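Local coordinates for protein MHC class I antigen (Anolis carolinensis, PDB 7CPO) that probably presents short peptides to T cells at the cell surface in a groove floored by a beta sheet, as the heavy chain paired with beta2-microglobulin, at residues 28-36 / 173-183; 3-11 / 166-174. One frame throughout, in Å; residues are numbered along the deposited sequence.

Contact 1: 28-36 / 173-183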
loop_
_atom_site.group_PDB
_atom_site.type_symbol
_atom_site.label_atom_id
_atom_site.label_comp_id
_atom_site.label_asym_id
_atom_site.label_seq_id
_atom_site.Cartn_x
_atom_site.Cartn_y
_atom_site.Cartn_z
ATOM N N GLY A 28 3.254 -5.268 8.619
ATOM C CA GLY A 28 3.620 -6.538 8.015
ATOM C C GLY A 28 2.541 -6.991 7.046
ATOM O O GLY A 28 1.348 -6.889 7.341
ATOM N N TYR A 29 2.976 -7.489 5.886
ATOM C CA TYR A 29 2.086 -7.990 4.845
ATOM C C TYR A 29 2.462 -9.403 4.417
ATOM O O TYR A 29 3.647 -9.771 4.349
ATOM C CB TYR A 29 2.109 -7.097 3.592
ATOM C CG TYR A 29 1.454 -5.748 3.759
ATOM C CD1 TYR A 29 0.144 -5.507 3.287
ATOM C CD2 TYR A 29 2.137 -4.700 4.373
ATOM C CE1 TYR A 29 -0.449 -4.256 3.442
ATOM C CE2 TYR A 29 1.548 -3.447 4.522
ATOM C CZ TYR A 29 0.264 -3.235 4.056
ATOM O OH TYR A 29 -0.296 -1.997 4.211
ATOM N N VAL A 30 1.439 -10.180 4.091
ATOM C CA VAL A 30 1.568 -11.343 3.229
ATOM C C VAL A 30 0.720 -11.029 2.004
ATOM O O VAL A 30 -0.497 -10.835 2.126
ATOM C CB VAL A 30 1.126 -12.635 3.928
ATOM C CG1 VAL A 30 1.307 -13.821 3.011
ATOM C CG2 VAL A 30 1.928 -12.829 5.209
ATOM N N ASP A 31 1.371 -10.894 0.842
ATOM C CA ASP A 31 0.698 -10.649 -0.440
ATOM C C ASP A 31 -0.288 -9.487 -0.351
ATOM O O ASP A 31 -1.484 -9.635 -0.630
ATOM C CB ASP A 31 -0.064 -11.880 -0.924
ATOM C CG ASP A 31 0.821 -13.024 -1.246
ATOM O OD1 ASP A 31 2.016 -12.797 -1.494
ATOM O OD2 ASP A 31 0.298 -14.156 -1.259
ATOM N N ASP A 32 0.214 -8.337 0.078
ATOM C CA ASP A 32 -0.606 -7.121 0.241
ATOM C C ASP A 32 -1.868 -7.333 1.100
ATOM O O ASP A 32 -2.771 -6.493 1.079
ATOM C CB ASP A 32 -0.958 -6.463 -1.118
ATOM C CG ASP A 32 -1.959 -7.264 -1.971
ATOM O OD1 ASP A 32 -3.003 -7.722 -1.457
ATOM O OD2 ASP A 32 -1.691 -7.422 -3.189
ATOM N N GLN A 33 -1.945 -8.397 1.911
ATOM C CA GLN A 33 -2.861 -8.432 3.055
ATOM C C GLN A 33 -2.074 -8.089 4.311
ATOM O O GLN A 33 -1.094 -8.767 4.637
ATOM C CB GLN A 33 -3.531 -9.794 3.227
ATOM C CG GLN A 33 -4.526 -9.850 4.371
ATOM C CD GLN A 33 -5.415 -11.106 4.329
ATOM O OE1 GLN A 33 -5.730 -11.704 5.372
ATOM N NE2 GLN A 33 -5.811 -11.515 3.115
ATOM N N GLU A 34 -2.474 -7.034 5.003
ATOM C CA GLU A 34 -1.782 -6.679 6.228
ATOM C C GLU A 34 -2.163 -7.671 7.319
ATOM O O GLU A 34 -3.334 -7.997 7.481
ATOM C CB GLU A 34 -2.133 -5.257 6.635
ATOM C CG GLU A 34 -1.577 -4.870 7.979
ATOM C CD GLU A 34 -2.004 -3.486 8.418
ATOM O OE1 GLU A 34 -2.656 -2.777 7.622
ATOM O OE2 GLU A 34 -1.682 -3.111 9.562
ATOM N N PHE A 35 -1.182 -8.205 8.041
ATOM C CA PHE A 35 -1.505 -9.167 9.082
ATOM C C PHE A 35 -1.000 -8.784 10.465
ATOM O O PHE A 35 -1.561 -9.269 11.456
ATOM C CB PHE A 35 -0.994 -10.577 8.711
ATOM C CG PHE A 35 0.520 -10.763 8.813
ATOM C CD1 PHE A 35 1.086 -11.422 9.905
ATOM C CD2 PHE A 35 1.358 -10.350 7.787
ATOM C CE1 PHE A 35 2.459 -11.622 9.992
ATOM C CE2 PHE A 35 2.718 -10.543 7.867
ATOM C CZ PHE A 35 3.274 -11.175 8.977
ATOM N N VAL A 36 0.000 -7.906 10.573
ATOM C CA VAL A 36 0.478 -7.427 11.864
ATOM C C VAL A 36 0.806 -5.956 11.715
ATOM O O VAL A 36 1.087 -5.471 10.619
ATOM C CB VAL A 36 1.729 -8.194 12.376
ATOM C CG1 VAL A 36 1.349 -9.609 12.850
ATOM C CG2 VAL A 36 2.816 -8.235 11.281
ATOM N N TYR A 173 2.651 -18.768 7.365
ATOM C CA TYR A 173 1.546 -17.818 7.283
ATOM C C TYR A 173 0.574 -18.214 6.180
ATOM O O TYR A 173 -0.646 -18.170 6.374
ATOM C CB TYR A 173 2.095 -16.409 7.054
ATOM C CG TYR A 173 2.908 -15.860 8.216
ATOM C CD1 TYR A 173 2.728 -16.341 9.511
ATOM C CD2 TYR A 173 3.863 -14.860 8.019
ATOM C CE1 TYR A 173 3.473 -15.832 10.588
ATOM C CE2 TYR A 173 4.600 -14.346 9.080
ATOM C CZ TYR A 173 4.402 -14.842 10.361
ATOM O OH TYR A 173 5.124 -14.342 11.416
ATOM N N LEU A 174 1.098 -18.646 5.031
ATOM C CA LEU A 174 0.237 -18.982 3.905
ATOM C C LEU A 174 -0.723 -20.098 4.266
ATOM O O LEU A 174 -1.894 -20.064 3.885
ATOM C CB LEU A 174 1.080 -19.380 2.697
ATOM C CG LEU A 174 1.674 -18.225 1.894
ATOM C CD1 LEU A 174 2.736 -18.768 0.971
ATOM C CD2 LEU A 174 0.571 -17.522 1.107
ATOM N N ASN A 175 -0.249 -21.097 5.010
ATOM C CA ASN A 175 -1.142 -22.153 5.456
ATOM C C ASN A 175 -2.140 -21.627 6.481
ATOM O O ASN A 175 -3.339 -21.904 6.386
ATOM C CB ASN A 175 -0.345 -23.314 6.044
ATOM C CG ASN A 175 -1.250 -24.339 6.709
ATOM O OD1 ASN A 175 -2.048 -24.981 6.039
ATOM N ND2 ASN A 175 -1.147 -24.478 8.022
ATOM N N TYR A 176 -1.653 -20.862 7.466
ATOM C CA TYR A 176 -2.519 -20.267 8.478
ATOM C C TYR A 176 -3.677 -19.523 7.834
ATOM O O TYR A 176 -4.839 -19.721 8.206
ATOM C CB TYR A 176 -1.731 -19.302 9.358
ATOM C CG TYR A 176 -0.802 -19.952 10.328
ATOM C CD1 TYR A 176 -0.867 -21.316 10.583
ATOM C CD2 TYR A 176 0.164 -19.197 10.995
ATOM C CE1 TYR A 176 -0.006 -21.906 11.497
ATOM C CE2 TYR A 176 1.026 -19.776 11.896
ATOM C CZ TYR A 176 0.945 -21.125 12.139
ATOM O OH TYR A 176 1.822 -21.687 13.040
ATOM N N GLY A 177 -3.372 -18.663 6.858
ATOM C CA GLY A 177 -4.371 -17.757 6.313
ATOM C C GLY A 177 -4.861 -18.064 4.914
ATOM O O GLY A 177 -5.387 -17.178 4.246
ATOM N N LYS A 178 -4.704 -19.310 4.464
ATOM C CA LYS A 178 -5.020 -19.660 3.076
ATOM C C LYS A 178 -6.469 -19.335 2.705
ATOM O O LYS A 178 -6.750 -18.935 1.568
ATOM C CB LYS A 178 -4.745 -21.148 2.844
ATOM C CG LYS A 178 -5.522 -22.099 3.785
ATOM C CD LYS A 178 -4.976 -23.512 3.665
ATOM C CE LYS A 178 -5.551 -24.444 4.720
ATOM N NZ LYS A 178 -6.980 -24.796 4.513
ATOM N N GLU A 179 -7.406 -19.519 3.641
ATOM C CA GLU A 179 -8.821 -19.323 3.333
ATOM C C GLU A 179 -9.105 -17.900 2.880
ATOM O O GLU A 179 -9.957 -17.684 2.013
ATOM C CB GLU A 179 -9.697 -19.680 4.537
ATOM C CG GLU A 179 -9.254 -20.941 5.299
ATOM C CD GLU A 179 -7.974 -20.776 6.208
ATOM O OE1 GLU A 179 -7.578 -19.637 6.609
ATOM O OE2 GLU A 179 -7.358 -21.828 6.515
ATOM N N THR A 180 -8.404 -16.917 3.430
ATOM C CA THR A 180 -8.593 -15.556 2.948
ATOM C C THR A 180 -7.463 -15.075 2.046
ATOM O O THR A 180 -7.718 -14.278 1.138
ATOM C CB THR A 180 -8.779 -14.594 4.129
ATOM O OG1 THR A 180 -7.622 -14.616 4.968
ATOM C CG2 THR A 180 -9.968 -15.018 4.960
ATOM N N LEU A 181 -6.232 -15.567 2.242
ATOM C CA LEU A 181 -5.110 -15.110 1.425
ATOM C C LEU A 181 -5.211 -15.591 -0.019
ATOM O O LEU A 181 -4.736 -14.908 -0.938
ATOM C CB LEU A 181 -3.793 -15.584 2.032
ATOM C CG LEU A 181 -3.371 -14.913 3.335
ATOM C CD1 LEU A 181 -2.272 -15.748 4.013
ATOM C CD2 LEU A 181 -2.898 -13.495 3.051
ATOM N N LEU A 182 -5.813 -16.757 -0.243
ATOM C CA LEU A 182 -5.848 -17.365 -1.563
ATOM C C LEU A 182 -7.257 -17.401 -2.137
ATOM O O LEU A 182 -7.501 -18.103 -3.120
ATOM C CB LEU A 182 -5.243 -18.769 -1.491
ATOM C CG LEU A 182 -3.875 -18.749 -0.784
ATOM C CD1 LEU A 182 -3.345 -20.136 -0.542
ATOM C CD2 LEU A 182 -2.856 -17.909 -1.540
ATOM N N ARG A 183 -8.182 -16.650 -1.555
ATOM C CA ARG A 183 -9.533 -16.565 -2.078
ATOM C C ARG A 183 -9.548 -15.768 -3.384
ATOM O O ARG A 183 -8.586 -15.080 -3.743
ATOM C CB ARG A 183 -10.454 -15.909 -1.054
ATOM C CG ARG A 183 -10.355 -14.375 -1.038
ATOM C CD ARG A 183 -11.092 -13.810 0.176
ATOM N NE ARG A 183 -11.310 -12.368 0.092
ATOM C CZ ARG A 183 -10.377 -11.437 0.273
ATOM N NH1 ARG A 183 -9.119 -11.772 0.540
ATOM N NH2 ARG A 183 -10.710 -10.159 0.178
HETATM O O HOH W 1 -2.800 -13.980 -2.459
#
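Phe35 and Tyr173 meet ring to ring, their centroids 4.7 Å apart and their planes inclined at 52°. CE1 of Phe35 lies over one face of the Tyr173 ring, and CZ of Phe35 is 3.4 Å from CE2 of Tyr173. Val30 fills in beside this pair: its CG2 lies 4.0 Å from CD2 of Tyr173, while CG1, turned anti to the backbone N (chi1 -179°), points to the leucines, 4.2 Å from CD1 of Leu181. The other branch of Leu181 packs against one face of the Gln33 amide, CD2 3.5 Å from NE2. OE1 of Gln33 is at best weakly bonded to OG1 of Thr180; its firmer partner is the indole N-H of Trp51. A water links Leu181 O to Asp31 OD2, weakly on the aspartate side; the main partner of OD2 is His5 ND1, and that of OD1 is Ser6 N. Further out, the type I' turn from Val30 to Gln33 sets Val30, Asp31 and Gln33 toward helices 152-176 and 178-181, Phe35 follows on strand 33-39, and Arg183 NH1 closes on Thr180 O at 2.9 Å. Apolar groups therefore carry the join, with polar ones along its border, while Tyr173 OH reaches Tyr62 and the backbone of the bound peptide.

Contact 2: 3-11 / 166-174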
loop_
_atom_site.group_PDB
_atom_site.type_symbol
_atom_site.label_atom_id
_atom_site.label_comp_id
_atom_site.label_asym_id
_atom_site.label_seq_id
_atom_site.Cartn_x
_atom_site.Cartn_y
_atom_site.Cartn_z
ATOM N N SER A 3 3.384 -15.971 -10.418
ATOM C CA SER A 3 2.386 -16.109 -9.355
ATOM C C SER A 3 3.027 -16.504 -8.018
ATOM O O SER A 3 2.754 -17.573 -7.477
ATOM C CB SER A 3 1.335 -17.141 -9.762
ATOM O OG SER A 3 0.469 -17.452 -8.686
ATOM N N SER A 4 3.860 -15.625 -7.476
ATOM C CA SER A 4 4.618 -15.901 -6.271
ATOM C C SER A 4 3.900 -15.335 -5.044
ATOM O O SER A 4 2.850 -14.704 -5.145
ATOM C CB SER A 4 6.014 -15.309 -6.410
ATOM O OG SER A 4 5.923 -13.900 -6.392
ATOM N N HIS A 5 4.490 -15.559 -3.865
ATOM C CA HIS A 5 4.008 -14.990 -2.613
ATOM C C HIS A 5 5.153 -14.329 -1.859
ATOM O O HIS A 5 6.326 -14.689 -2.014
ATOM C CB HIS A 5 3.367 -16.049 -1.709
ATOM C CG HIS A 5 2.187 -16.715 -2.326
ATOM N ND1 HIS A 5 0.948 -16.115 -2.396
ATOM C CD2 HIS A 5 2.062 -17.915 -2.937
ATOM C CE1 HIS A 5 0.106 -16.924 -3.008
ATOM N NE2 HIS A 5 0.760 -18.018 -3.358
ATOM N N SER A 6 4.801 -13.383 -1.001
ATOM C CA SER A 6 5.810 -12.596 -0.326
ATOM C C SER A 6 5.361 -12.256 1.087
ATOM O O SER A 6 4.165 -12.155 1.379
ATOM C CB SER A 6 6.098 -11.321 -1.109
ATOM O OG SER A 6 4.913 -10.541 -1.161
ATOM N N MET A 7 6.341 -12.088 1.960
ATOM C CA MET A 7 6.159 -11.466 3.265
ATOM C C MET A 7 6.991 -10.191 3.298
ATOM O O MET A 7 8.176 -10.212 2.948
ATOM C CB MET A 7 6.583 -12.395 4.398
ATOM C CG MET A 7 6.359 -11.762 5.756
ATOM S SD MET A 7 7.020 -12.742 7.090
ATOM C CE MET A 7 8.754 -12.330 7.041
ATOM N N ARG A 8 6.380 -9.092 3.726
ATOM C CA ARG A 8 6.948 -7.767 3.524
ATOM C C ARG A 8 6.716 -6.929 4.777
ATOM O O ARG A 8 5.571 -6.817 5.228
ATOM C CB ARG A 8 6.291 -7.098 2.297
ATOM C CG ARG A 8 6.849 -7.530 0.905
ATOM C CD ARG A 8 5.816 -7.611 -0.246
ATOM N NE ARG A 8 4.876 -6.493 -0.260
ATOM C CZ ARG A 8 3.554 -6.628 -0.109
ATOM N NH1 ARG A 8 3.026 -7.837 0.059
ATOM N NH2 ARG A 8 2.751 -5.562 -0.108
ATOM N N TYR A 9 7.785 -6.334 5.328
ATOM C CA TYR A 9 7.687 -5.377 6.432
ATOM C C TYR A 9 8.033 -3.958 5.977
ATOM O O TYR A 9 8.963 -3.747 5.191
ATOM C CB TYR A 9 8.603 -5.773 7.596
ATOM C CG TYR A 9 8.059 -6.949 8.358
ATOM C CD1 TYR A 9 7.008 -6.787 9.256
ATOM C CD2 TYR A 9 8.574 -8.224 8.170
ATOM C CE1 TYR A 9 6.484 -7.872 9.956
ATOM C CE2 TYR A 9 8.060 -9.321 8.856
ATOM C CZ TYR A 9 7.011 -9.132 9.748
ATOM O OH TYR A 9 6.491 -10.199 10.449
ATOM N N PHE A 10 7.296 -2.977 6.496
ATOM C CA PHE A 10 7.486 -1.582 6.120
ATOM C C PHE A 10 7.543 -0.740 7.384
ATOM O O PHE A 10 6.551 -0.648 8.122
ATOM C CB PHE A 10 6.351 -1.083 5.219
ATOM C CG PHE A 10 6.183 -1.855 3.953
ATOM C CD1 PHE A 10 6.792 -1.417 2.778
ATOM C CD2 PHE A 10 5.378 -2.994 3.922
ATOM C CE1 PHE A 10 6.611 -2.116 1.572
ATOM C CE2 PHE A 10 5.198 -3.699 2.739
ATOM C CZ PHE A 10 5.812 -3.253 1.545
ATOM N N VAL A 11 8.681 -0.092 7.607
ATOM C CA VAL A 11 8.948 0.640 8.830
ATOM C C VAL A 11 9.261 2.084 8.473
ATOM O O VAL A 11 10.086 2.338 7.588
ATOM C CB VAL A 11 10.109 -0.006 9.601
ATOM C CG1 VAL A 11 10.197 0.562 10.970
ATOM C CG2 VAL A 11 9.901 -1.510 9.655
ATOM N N CYS A 166 12.685 -15.930 6.977
ATOM C CA CYS A 166 11.570 -15.222 6.349
ATOM C C CYS A 166 10.702 -16.161 5.503
ATOM O O CYS A 166 9.468 -16.067 5.527
ATOM C CB CYS A 166 12.116 -14.083 5.481
ATOM S SG CYS A 166 10.864 -13.068 4.599
ATOM N N ILE A 167 11.334 -17.055 4.736
ATOM C CA ILE A 167 10.605 -17.999 3.887
ATOM C C ILE A 167 9.821 -18.990 4.732
ATOM O O ILE A 167 8.682 -19.343 4.409
ATOM C CB ILE A 167 11.596 -18.709 2.939
ATOM C CG1 ILE A 167 12.166 -17.713 1.917
ATOM C CG2 ILE A 167 10.947 -19.901 2.242
ATOM C CD1 ILE A 167 11.171 -17.355 0.786
ATOM N N GLU A 168 10.420 -19.458 5.825
ATOM C CA GLU A 168 9.748 -20.405 6.706
ATOM C C GLU A 168 8.518 -19.786 7.362
ATOM O O GLU A 168 7.464 -20.429 7.448
ATOM C CB GLU A 168 10.729 -20.909 7.756
ATOM C CG GLU A 168 11.620 -22.010 7.215
ATOM C CD GLU A 168 12.876 -22.205 8.032
ATOM O OE1 GLU A 168 13.038 -21.504 9.058
ATOM O OE2 GLU A 168 13.700 -23.060 7.652
ATOM N N TRP A 169 8.618 -18.538 7.819
ATOM C CA TRP A 169 7.430 -17.886 8.352
ATOM C C TRP A 169 6.393 -17.658 7.257
ATOM O O TRP A 169 5.196 -17.914 7.460
ATOM C CB TRP A 169 7.817 -16.578 9.020
ATOM C CG TRP A 169 8.441 -16.820 10.360
ATOM C CD1 TRP A 169 9.750 -16.664 10.684
ATOM C CD2 TRP A 169 7.782 -17.290 11.548
ATOM N NE1 TRP A 169 9.951 -16.992 11.988
ATOM C CE2 TRP A 169 8.761 -17.375 12.552
ATOM C CE3 TRP A 169 6.465 -17.632 11.859
ATOM C CZ2 TRP A 169 8.469 -17.797 13.864
ATOM C CZ3 TRP A 169 6.169 -18.054 13.164
ATOM C CH2 TRP A 169 7.173 -18.135 14.147
ATOM N N LEU A 170 6.842 -17.202 6.083
ATOM C CA LEU A 170 5.932 -17.002 4.968
ATOM C C LEU A 170 5.158 -18.278 4.680
ATOM O O LEU A 170 3.933 -18.253 4.540
ATOM C CB LEU A 170 6.703 -16.546 3.728
ATOM C CG LEU A 170 5.867 -16.543 2.437
ATOM C CD1 LEU A 170 4.634 -15.662 2.585
ATOM C CD2 LEU A 170 6.690 -16.118 1.221
ATOM N N GLN A 171 5.857 -19.413 4.637
ATOM C CA GLN A 171 5.176 -20.670 4.371
ATOM C C GLN A 171 4.225 -21.046 5.501
ATOM O O GLN A 171 3.165 -21.621 5.243
ATOM C CB GLN A 171 6.192 -21.778 4.132
ATOM C CG GLN A 171 6.929 -21.676 2.813
ATOM C CD GLN A 171 8.258 -22.398 2.856
ATOM O OE1 GLN A 171 8.765 -22.713 3.939
ATOM N NE2 GLN A 171 8.817 -22.697 1.685
ATOM N N ARG A 172 4.575 -20.732 6.749
ATOM C CA ARG A 172 3.634 -20.942 7.845
ATOM C C ARG A 172 2.421 -20.046 7.686
ATOM O O ARG A 172 1.284 -20.492 7.865
ATOM C CB ARG A 172 4.290 -20.669 9.202
ATOM C CG ARG A 172 4.831 -21.863 9.896
ATOM C CD ARG A 172 5.597 -21.466 11.152
ATOM N NE ARG A 172 6.763 -22.335 11.290
ATOM C CZ ARG A 172 8.029 -21.931 11.333
ATOM N NH1 ARG A 172 8.346 -20.634 11.280
ATOM N NH2 ARG A 172 8.984 -22.841 11.446
ATOM N N TYR A 173 2.651 -18.768 7.365
ATOM C CA TYR A 173 1.546 -17.818 7.283
ATOM C C TYR A 173 0.574 -18.214 6.180
ATOM O O TYR A 173 -0.646 -18.170 6.374
ATOM C CB TYR A 173 2.095 -16.409 7.054
ATOM C CG TYR A 173 2.908 -15.860 8.216
ATOM C CD1 TYR A 173 2.728 -16.341 9.511
ATOM C CD2 TYR A 173 3.863 -14.860 8.019
ATOM C CE1 TYR A 173 3.473 -15.832 10.588
ATOM C CE2 TYR A 173 4.600 -14.346 9.080
ATOM C CZ TYR A 173 4.402 -14.842 10.361
ATOM O OH TYR A 173 5.124 -14.342 11.416
ATOM N N LEU A 174 1.098 -18.646 5.031
ATOM C CA LEU A 174 0.237 -18.982 3.905
ATOM C C LEU A 174 -0.723 -20.098 4.266
ATOM O O LEU A 174 -1.894 -20.064 3.885
ATOM C CB LEU A 174 1.080 -19.380 2.697
ATOM C CG LEU A 174 1.674 -18.225 1.894
ATOM C CD1 LEU A 174 2.736 -18.768 0.971
ATOM C CD2 LEU A 174 0.571 -17.522 1.107
#
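Sulfur contacts dominate where Met7 of strand 5-14 meets helix 152-176. Its SD comes to the edge of the Tyr173 ring, 3.5 Å from CE2 and 79° off the ring normal as seen from the centroid, a Met-aromatic contact made near the ring plane. The chain runs straight out from the strand, CG anti to the backbone N, and bends only at its last torsion (chi3 80°), which carries the methyl toward Cys166, two helical turns before Tyr173. There CE lies 3.3 Å from SG of Cys166, the half-cystine whose disulfide to Cys103 ties this helix to the neighbouring strand 96-105.

A CH-pi contact marks the other end of the segment. CD2 of Leu174 sits over one face of the His5 imidazole, 4.0 Å from its centroid and 20° off the normal, while CD1 of the same leucine lies 3.9 Å from His5 CB. The ring's ND1 is placed against Asp31 OD2, a pair modelled very short, and this probably helps set the ring's rotation.

Van der Waals packing fills the middle. Leu170 and Met7 face each other at the closest backbone approach, CB to CB 4.2 Å, and the two methyls of Leu170 rest on successive carbonyl oxygens of the strand: CD1 lies 3.7 Å from Ser6 O and CD2 3.6 Å from His5 O.

No hydrogen bond spans the two segments; the strand's backbone bonds go to its sheet neighbours. The helix segment runs steeply across the strand, as the alpha 2 helix over the floor of a class I groove. With Tyr9 OH bonded to the peptide backbone, and Met7 packed on it, the chemistry implies an apolar, sulfur-containing layer next to hydroxyls that meet the ligand.

How the contacts relate
Contacts 1 and 2 lie with their centres about 9 Å apart and share Tyr173 and Leu174, so the end of helix 152-176 rests on three successive strands of one sheet, 5-14, 25-30 and 33-39. Tyr173 stands between them, Phe35 meeting its ring in contact 1 and Met7 in contact 2. The strands are joined directly: Tyr29 N lies 2.8 Å from Arg8 O, a probable backbone hydrogen bond. Asp31 also reaches across to His5, and Leu182 CD2 packs 3.4 Å from His5 CE1. Toward the groove, the hydroxyls of Tyr173 and Tyr9 both bind the peptide backbone. The contacts lie together at one end of the groove, where the tyrosines probably form the pocket for the peptide's N-terminus, as in other class I molecules.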